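PDB 4OJU: SLH domain-containing protein, which is of unknown function but carries BspA-type leucine-rich repeats that may bind other proteins, and binds magnesium ions. Local coordinates for residues 43-48 and 53-58; 71-76 and 83-88. All coordinates share one frame; numbering follows the deposited sequence. Where two conformers were deposited one is given.

Interaction 1. Residues 43-48 and 53-58; sequences ASVTDE and YPVTVI. With EDO (1,2-ethanediol), chain G.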
loop_
_atom_site.group_PDB
_atom_site.type_symbol
_atom_site.label_atom_id
_atom_site.label_comp_id
_atom_site.label_asym_id
_atom_site.label_seq_id
_atom_site.Cartn_x
_atom_site.Cartn_y
_atom_site.Cartn_z
ATOM N N ALA A 43 15.858 -1.000 29.475
ATOM C CA ALA A 43 14.542 -0.859 30.110
ATOM C C ALA A 43 14.519 0.319 31.090
ATOM O O ALA A 43 13.449 0.772 31.488
ATOM C CB ALA A 43 14.191 -2.143 30.849
ATOM N N SER A 44 15.694 0.770 31.524
ATOM C CA SER A 44 15.781 1.889 32.449
ATOM C C SER A 44 17.021 2.743 32.175
ATOM O O SER A 44 17.947 2.305 31.494
ATOM C CB SER A 44 15.773 1.407 33.900
ATOM O OG SER A 44 16.979 0.743 34.226
ATOM N N VAL A 45 17.014 3.970 32.687
ATOM C CA VAL A 45 18.118 4.921 32.536
ATOM C C VAL A 45 18.352 5.581 33.905
ATOM O O VAL A 45 17.398 5.807 34.652
ATOM C CB VAL A 45 17.870 5.929 31.373
ATOM C CG1 VAL A 45 16.575 6.699 31.555
ATOM C CG2 VAL A 45 19.039 6.881 31.184
ATOM N N THR A 46 19.627 5.802 34.251
ATOM C CA THR A 46 20.036 6.386 35.530
ATOM C C THR A 46 20.497 7.818 35.306
ATOM O O THR A 46 21.300 8.065 34.400
ATOM C CB THR A 46 21.142 5.509 36.127
ATOM O OG1 THR A 46 20.649 4.184 36.279
ATOM C CG2 THR A 46 21.673 6.011 37.462
ATOM N N ASP A 47 20.002 8.759 36.133
ATOM C CA ASP A 47 20.413 10.161 36.026
ATOM C C ASP A 47 21.725 10.380 36.791
ATOM O O ASP A 47 22.267 9.428 37.368
ATOM C CB ASP A 47 19.300 11.135 36.479
ATOM C CG ASP A 47 18.878 11.140 37.941
ATOM O OD1 ASP A 47 19.633 10.586 38.797
ATOM O OD2 ASP A 47 17.806 11.714 38.241
ATOM N N GLU A 48 22.241 11.620 36.786
ATOM C CA GLU A 48 23.516 11.967 37.446
ATOM C C GLU A 48 23.518 11.679 38.960
ATOM O O GLU A 48 24.585 11.415 39.510
ATOM C CB GLU A 48 23.916 13.430 37.170
ATOM C CG GLU A 48 22.938 14.483 37.680
ATOM C CD GLU A 48 23.019 15.851 37.020
ATOM O OE1 GLU A 48 24.143 16.367 36.816
ATOM O OE2 GLU A 48 21.941 16.432 36.753
ATOM N N TYR A 53 15.035 5.353 36.173
ATOM C CA TYR A 53 13.740 5.668 35.555
ATOM C C TYR A 53 13.408 4.671 34.474
ATOM O O TYR A 53 14.288 4.356 33.668
ATOM C CB TYR A 53 13.725 7.092 34.938
ATOM C CG TYR A 53 14.095 8.175 35.911
ATOM C CD1 TYR A 53 15.426 8.531 36.108
ATOM C CD2 TYR A 53 13.123 8.831 36.657
ATOM C CE1 TYR A 53 15.781 9.517 37.024
ATOM C CE2 TYR A 53 13.465 9.822 37.572
ATOM C CZ TYR A 53 14.795 10.151 37.758
ATOM O OH TYR A 53 15.136 11.141 38.620
ATOM N N PRO A 54 12.138 4.239 34.358
ATOM C CA PRO A 54 11.801 3.295 33.292
ATOM C C PRO A 54 11.712 3.987 31.922
ATOM O O PRO A 54 11.252 5.125 31.824
ATOM C CB PRO A 54 10.439 2.744 33.734
ATOM C CG PRO A 54 9.809 3.850 34.520
ATOM C CD PRO A 54 10.964 4.547 35.215
ATOM N N VAL A 55 12.147 3.294 30.873
ATOM C CA VAL A 55 12.063 3.790 29.494
ATOM C C VAL A 55 10.681 3.388 28.991
ATOM O O VAL A 55 10.461 2.227 28.643
ATOM C CB VAL A 55 13.216 3.229 28.627
ATOM C CG1 VAL A 55 13.067 3.682 27.171
ATOM C CG2 VAL A 55 14.580 3.632 29.210
ATOM N N THR A 56 9.748 4.320 28.991
ATOM C CA THR A 56 8.360 3.970 28.675
ATOM C C THR A 56 7.936 4.336 27.253
ATOM O O THR A 56 6.868 3.901 26.799
ATOM C CB THR A 56 7.427 4.649 29.693
ATOM O OG1 THR A 56 7.539 6.057 29.538
ATOM C CG2 THR A 56 7.736 4.238 31.157
ATOM N N VAL A 57 8.724 5.151 26.568
ATOM C CA VAL A 57 8.366 5.604 25.210
ATOM C C VAL A 57 9.584 5.587 24.300
ATOM O O VAL A 57 10.673 6.017 24.705
ATOM C CB VAL A 57 7.737 7.055 25.230
ATOM C CG1 VAL A 57 7.407 7.576 23.820
ATOM C CG2 VAL A 57 6.501 7.134 26.111
ATOM N N ILE A 58 9.387 5.140 23.042
ATOM C CA ILE A 58 10.359 5.302 21.974
ATOM C C ILE A 58 9.873 6.545 21.248
ATOM O O ILE A 58 8.777 6.532 20.681
ATOM C CB ILE A 58 10.533 4.071 21.039
ATOM C CG1 ILE A 58 10.801 2.749 21.822
ATOM C CG2 ILE A 58 11.631 4.354 19.993
ATOM C CD1 ILE A 58 11.976 2.793 22.890
HETATM C C1 EDO G . 20.248 1.175 34.535
HETATM O O1 EDO G . 19.406 2.308 34.412
HETATM C C2 EDO G . 21.542 1.405 33.735
HETATM O O2 EDO G . 22.179 2.575 34.229
#

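Interaction 2. Residues 71-76 and 83-88; sequences VTVPDS and LAFAYC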
loop_
_atom_site.group_PDB
_atom_site.type_symbol
_atom_site.label_atom_id
_atom_site.label_comp_id
_atom_site.label_asym_id
_atom_site.label_seq_id
_atom_site.Cartn_x
_atom_site.Cartn_y
_atom_site.Cartn_z
ATOM N N VAL A 71 16.145 -4.969 16.675
ATOM C CA VAL A 71 15.842 -4.169 17.844
ATOM C C VAL A 71 15.030 -4.969 18.855
ATOM O O VAL A 71 14.107 -5.691 18.479
ATOM C CB VAL A 71 15.131 -2.815 17.488
ATOM C CG1 VAL A 71 13.782 -3.025 16.795
ATOM C CG2 VAL A 71 14.973 -1.907 18.727
ATOM N N THR A 72 15.373 -4.805 20.146
ATOM C CA THR A 72 14.574 -5.293 21.260
ATOM C C THR A 72 14.003 -4.060 21.930
ATOM O O THR A 72 14.759 -3.202 22.378
ATOM C CB THR A 72 15.352 -6.169 22.225
ATOM O OG1 THR A 72 15.728 -7.353 21.541
ATOM C CG2 THR A 72 14.521 -6.559 23.440
ATOM N N VAL A 73 12.681 -3.947 21.942
ATOM C CA VAL A 73 11.945 -2.893 22.626
ATOM C C VAL A 73 11.602 -3.506 23.998
ATOM O O VAL A 73 10.894 -4.510 24.033
ATOM C CB VAL A 73 10.716 -2.440 21.808
ATOM C CG1 VAL A 73 9.946 -1.355 22.548
ATOM C CG2 VAL A 73 11.132 -1.961 20.418
ATOM N N PRO A 74 12.199 -3.026 25.106
ATOM C CA PRO A 74 12.025 -3.718 26.399
ATOM C C PRO A 74 10.620 -3.587 26.965
ATOM O O PRO A 74 9.885 -2.686 26.556
ATOM C CB PRO A 74 13.064 -3.046 27.292
ATOM C CG PRO A 74 13.156 -1.664 26.738
ATOM C CD PRO A 74 13.094 -1.865 25.243
ATOM N N ASP A 75 10.279 -4.494 27.940
ATOM C CA ASP A 75 8.964 -4.602 28.585
ATOM C C ASP A 75 8.558 -3.331 29.354
ATOM O O ASP A 75 7.425 -3.233 29.841
ATOM C CB ASP A 75 8.907 -5.839 29.512
ATOM C CG ASP A 75 9.923 -5.889 30.650
ATOM O OD1 ASP A 75 10.424 -4.812 31.055
ATOM O OD2 ASP A 75 10.197 -7.006 31.156
ATOM N N SER A 76 9.459 -2.356 29.464
ATOM C CA SER A 76 9.145 -1.091 30.137
ATOM C C SER A 76 8.357 -0.139 29.172
ATOM O O SER A 76 7.675 0.776 29.620
ATOM C CB SER A 76 10.434 -0.422 30.593
ATOM O OG SER A 76 11.257 -0.195 29.457
ATOM N N LEU A 83 6.859 7.427 13.337
ATOM C CA LEU A 83 8.089 7.249 12.546
ATOM C C LEU A 83 9.301 6.825 13.402
ATOM O O LEU A 83 10.414 7.055 12.979
ATOM C CB LEU A 83 8.417 8.572 11.792
ATOM C CG LEU A 83 7.441 8.990 10.715
ATOM C CD1 LEU A 83 7.660 10.433 10.290
ATOM C CD2 LEU A 83 7.594 8.116 9.483
ATOM N N ALA A 84 9.100 6.197 14.569
ATOM C CA ALA A 84 10.218 5.842 15.466
ATOM C C ALA A 84 11.285 5.010 14.764
ATOM O O ALA A 84 12.467 5.261 14.951
ATOM C CB ALA A 84 9.707 5.091 16.691
ATOM N N PHE A 85 10.870 4.033 13.935
ATOM C CA PHE A 85 11.817 3.178 13.212
ATOM C C PHE A 85 11.652 3.301 11.697
ATOM O O PHE A 85 11.998 2.373 10.964
ATOM C CB PHE A 85 11.624 1.713 13.622
ATOM C CG PHE A 85 11.901 1.461 15.076
ATOM C CD1 PHE A 85 13.191 1.203 15.517
ATOM C CD2 PHE A 85 10.870 1.483 16.008
ATOM C CE1 PHE A 85 13.444 0.964 16.863
ATOM C CE2 PHE A 85 11.122 1.228 17.353
ATOM C CZ PHE A 85 12.414 1.008 17.777
ATOM N N ALA A 86 11.146 4.421 11.227
ATOM C CA ALA A 86 10.903 4.549 9.802
ATOM C C ALA A 86 12.174 4.674 8.978
ATOM O O ALA A 86 13.172 5.226 9.457
ATOM C CB ALA A 86 10.018 5.749 9.555
ATOM N N TYR A 87 12.116 4.192 7.721
ATOM C CA TYR A 87 13.173 4.233 6.705
ATOM C C TYR A 87 14.443 3.504 7.164
ATOM O O TYR A 87 15.545 3.839 6.723
ATOM C CB TYR A 87 13.474 5.687 6.253
ATOM C CG TYR A 87 12.211 6.441 5.897
ATOM C CD1 TYR A 87 11.510 6.156 4.728
ATOM C CD2 TYR A 87 11.684 7.400 6.756
ATOM C CE1 TYR A 87 10.306 6.797 4.430
ATOM C CE2 TYR A 87 10.494 8.065 6.455
ATOM C CZ TYR A 87 9.799 7.746 5.300
ATOM O OH TYR A 87 8.631 8.401 5.001
ATOM N N CYS A 88 14.268 2.463 7.991
ATOM C CA CYS A 88 15.371 1.608 8.470
ATOM C C CYS A 88 15.451 0.429 7.522
ATOM O O CYS A 88 14.815 -0.598 7.722
ATOM C CB CYS A 88 15.160 1.182 9.919
ATOM S SG CYS A 88 15.379 2.530 11.105
#

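Interaction 1. Residues 43-48 and 53-58
A beta hairpin joins strands 44-46 and 52-58, with Val45 and Tyr53 as its antiparallel hydrogen-bonded pair. Val45 N donates to Tyr53 O at 2.9 Å, within the carbonyl plane, and Tyr53 N returns a bond to Val45 O at 2.8 Å. One step on, Ser44 faces Pro54 in a non-hydrogen-bonded pair, and Ser44 CA makes a CA-H...O contact with Tyr53 O at 3.1 Å. The pairing resumes at Val55, whose N reaches Ala43 O in a nearly straight bond (2.9 Å, 173° at the hydrogen) that arrives well above the carbonyl plane. At the turn end, the phenol of Tyr53 donates from OH to Asp47 OD2 at 2.8 Å, meeting the carboxylate from above its plane while Asp47 CG lies in the plane of the ring, at its edge. The two planes stand 62° apart. Asp47 OD1 accepts from Gln51 N, so the carboxylate braces both the turn and the tyrosine. The methyls Val45 CG1 and Val55 CG2 approach to 4.3 Å. An ethanediol, probably from the crystallisation liquor, bridges Ser44 OG and Thr46 OG1 through O1, at 2.9 Å from Thr46 OG1. Beyond the hairpin, Val45 and Val55 pack on Phe16 of strand 14-19, Tyr53 touches Ile18, and the backbone of Pro54 and Thr56 bonds to Ala24, where strand 24-29 runs parallel to strand 52-58.

Interaction 2. Residues 71-76 and 83-88
With chi1 at -63°, Phe85 sets CG beside its backbone N and anti to its carbonyl carbon, sending the ring from the loop toward strand 70-72. Val71 answers from the opposite direction: chi1 of 62° leaves CG2 anti to N and wedges CG1 between N and the carbonyl carbon, so that both methyls straddle the approach to the same ring corner. CG2 of Val71 comes to 3.7 Å from Phe85 CE1, and CG1 of the same valine lies 4.0 Å from that atom. Val71 CG2 also reaches the neighbouring Phe85 CZ at 4.0 Å. Two residues along the chain, Val73 contributes a single branch, CG2, which stands 4.2 Å from Phe85 CZ; its side chain crosses that of the phenylalanine at a slant. Both valines meet the ring obliquely at its far end, and the join is wholly apolar, with no hydrogen bond between the segments. Other aromatics also pack on the ring: it stacks with Phe63 and meets Phe108 with nearly parallel planes, while Ile58 of strand 52-58 also touches it. The backbone under Phe85 is shaped by a type I turn from Leu83 to Ala86 followed by a type II turn from Phe85 to Cys88. Val71 of strand 70-72 and Val73 just beyond its end, facing a phenylalanine from the loop across the coil, form part of the hydrophobic core, consistent with a BspA-type leucine-rich repeat solenoid.

How the interactions relate
Following the chain from the N terminus, interaction 1 closes first, folding strand 44-46 back on strand 52-58 across a five-residue connection (47-51). Interaction 2 opens only afterwards, when the chain has passed from strand 52-58 to strand 70-72, and it closes the loop that runs through strand 79-80 to residues 83-88. The two are therefore in series, neither nested nor crossed. They meet at Ser76, whose OG is 2.7 Å from Val55 O, a probable hydrogen bond; nearby, Pro74 packs on Ala43. Interaction 1 lies in the mixed sheet that continues from the N-terminal strands through 52-58 to 79-80; interaction 2 lies in the interior between strand 70-72 and the loop after strand 79-80.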